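PDB 3OHE: histidine triad (HIT) protein from Marinobacter aquaeolei, which probably acts as a nucleotide-processing hydrolase or transferase of the histidine triad family and binds calcium ions in the crystal. Local coordinates for residues M78-L83 / L90-I95. Numbering follows the deposited sequence.
Sequences MNVAAL and LHLHHI
Asn79 and Ile95 bond to each other twice through their backbones. Asn79 N reaches Ile95 O at 2.9 Å, and Ile95 N reaches Asn79 O at 2.8 Å. Ala81 and His93 form the next hydrogen-bonded pair. His93 N donates to Ala81 O at 2.8 Å in the carbonyl plane. Ala81 N donates to His93 O at 3.1 Å and lies 19° out of the His93 carbonyl plane. Between them lies the non-hydrogen-bonded pair Val80–His94, where Val80 CA makes a C-H...O contact with His93 O. Past the ladder a water takes over: it accepts from Leu83 N and donates to His91 O.

The two strands, 77-82 and 92-97, form the antiparallel hairpin of the HIT fold. In the family's His-φ-His-φ-His-φ-φ motif, His91 and His93 correspond to the second and third histidines; Gln89 takes the place of the first. Strand 77-82 also pairs with a strand of the second subunit, so the sheet continues across the dimer interface.

His93 lies on the same sheet face as Ala81 and Ile95. Its CG stands anti to the carbonyl carbon (chi1 -60°), and the ring edge at CD2 comes within 3.4 Å of Ala81 O. His93 ND1 is hydrogen-bonded to Trp34, and Trp109 meets the ring edge-to-face. His94 points to the other face, toward helix 52-72. Its NE2 bonds to Ser62 and its ND1 to Val35 O. Val80 CG2 approaches CD2 of this ring obliquely at 4.0 Å. In one of its two conformers, Leu92 touches Val80 CG1 and Ala82 CB through CD1. Selenomethionine Met78, in one of two conformers, bends at chi2 and chi3 and brings CE near His94 CB. His91 ND1 is hydrogen-bonded to Gln89 O, and NE2 to a glycerol, probably from the crystallisation liquor.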
# COMPACT_ATOMS: atom_id res chain seq x y z
N MSE A 78 3.53 4.77 9.58
CA MSE A 78 2.67 3.71 9.08
C MSE A 78 3.19 3.10 7.82
O MSE A 78 3.83 3.77 7.00
CB MSE A 78 1.25 4.22 8.79
CG MSE A 78 0.50 4.61 10.02
SE MSE A 78 0.21 3.17 11.32
CE MSE A 78 -0.80 1.87 10.39
N ASN A 79 2.91 1.82 7.65
CA ASN A 79 3.10 1.14 6.36
C ASN A 79 1.74 0.55 5.95
O ASN A 79 1.13 -0.19 6.74
CB ASN A 79 4.13 0.03 6.44
CG ASN A 79 5.58 0.49 6.64
OD1 ASN A 79 6.44 -0.42 6.74
ND2 ASN A 79 5.88 1.78 6.67
N VAL A 80 1.26 0.91 4.77
CA VAL A 80 -0.03 0.47 4.26
C VAL A 80 0.22 -0.15 2.90
O VAL A 80 0.94 0.41 2.07
CB VAL A 80 -1.03 1.64 4.18
CG1 VAL A 80 -2.41 1.16 3.66
CG2 VAL A 80 -1.25 2.27 5.58
N ALA A 81 -0.36 -1.34 2.66
CA ALA A 81 -0.04 -2.07 1.43
C ALA A 81 -1.12 -3.04 1.03
O ALA A 81 -1.74 -3.68 1.88
CB ALA A 81 1.30 -2.86 1.55
N ALA A 82 -1.32 -3.19 -0.29
CA ALA A 82 -2.16 -4.24 -0.87
C ALA A 82 -1.19 -5.01 -1.79
O ALA A 82 -0.72 -4.47 -2.79
CB ALA A 82 -3.34 -3.61 -1.68
N LEU A 83 -0.86 -6.26 -1.42
CA LEU A 83 0.13 -7.08 -2.08
C LEU A 83 -0.62 -8.29 -2.71
O LEU A 83 -0.95 -8.25 -3.90
CB LEU A 83 1.22 -7.45 -1.08
CG LEU A 83 1.91 -6.28 -0.41
CD1 LEU A 83 2.90 -6.76 0.64
CD2 LEU A 83 2.55 -5.32 -1.42
N LEU A 90 -8.57 -9.48 -2.03
CA LEU A 90 -8.08 -8.15 -1.67
C LEU A 90 -8.08 -7.98 -0.14
O LEU A 90 -9.12 -8.14 0.51
CB LEU A 90 -8.95 -7.07 -2.29
CG LEU A 90 -8.67 -5.61 -1.86
CD1 LEU A 90 -7.25 -5.19 -2.22
CD2 LEU A 90 -9.72 -4.70 -2.45
N HIS A 91 -6.92 -7.56 0.39
CA HIS A 91 -6.81 -7.25 1.80
C HIS A 91 -5.74 -6.17 1.95
O HIS A 91 -4.74 -6.19 1.25
CB HIS A 91 -6.56 -8.50 2.63
CG HIS A 91 -5.30 -9.24 2.31
ND1 HIS A 91 -5.18 -10.05 1.21
CD2 HIS A 91 -4.13 -9.37 2.99
CE1 HIS A 91 -3.99 -10.63 1.21
NE2 HIS A 91 -3.32 -10.22 2.27
N LEU A 92 -5.98 -5.26 2.89
CA LEU A 92 -5.14 -4.08 3.01
C LEU A 92 -4.43 -4.12 4.36
O LEU A 92 -5.07 -4.08 5.41
CB LEU A 92 -6.04 -2.84 2.83
CG LEU A 92 -5.41 -1.47 2.72
CD1 LEU A 92 -4.49 -1.44 1.46
CD2 LEU A 92 -6.45 -0.33 2.63
N HIS A 93 -3.10 -4.21 4.31
CA HIS A 93 -2.23 -4.24 5.50
C HIS A 93 -2.02 -2.86 6.07
O HIS A 93 -1.77 -1.93 5.33
CB HIS A 93 -0.85 -4.78 5.12
CG HIS A 93 -0.85 -6.16 4.57
ND1 HIS A 93 -0.94 -7.27 5.38
CD2 HIS A 93 -0.70 -6.60 3.30
CE1 HIS A 93 -0.88 -8.34 4.61
NE2 HIS A 93 -0.74 -7.97 3.35
N HIS A 94 -2.10 -2.76 7.40
CA HIS A 94 -1.80 -1.53 8.15
C HIS A 94 -0.86 -1.90 9.29
O HIS A 94 -1.26 -2.61 10.22
CB HIS A 94 -3.08 -0.91 8.73
CG HIS A 94 -4.13 -0.61 7.71
ND1 HIS A 94 -4.90 -1.59 7.13
CD2 HIS A 94 -4.50 0.55 7.15
CE1 HIS A 94 -5.70 -1.01 6.24
NE2 HIS A 94 -5.49 0.28 6.24
N ILE A 95 0.40 -1.48 9.16
CA ILE A 95 1.45 -1.92 10.09
C ILE A 95 2.09 -0.69 10.74
O ILE A 95 2.56 0.21 10.04
CB ILE A 95 2.52 -2.75 9.37
CG1 ILE A 95 1.87 -3.87 8.52
CG2 ILE A 95 3.50 -3.34 10.41
CD1 ILE A 95 2.82 -4.58 7.59
O HOH W 1 -2.57 -7.63 0.43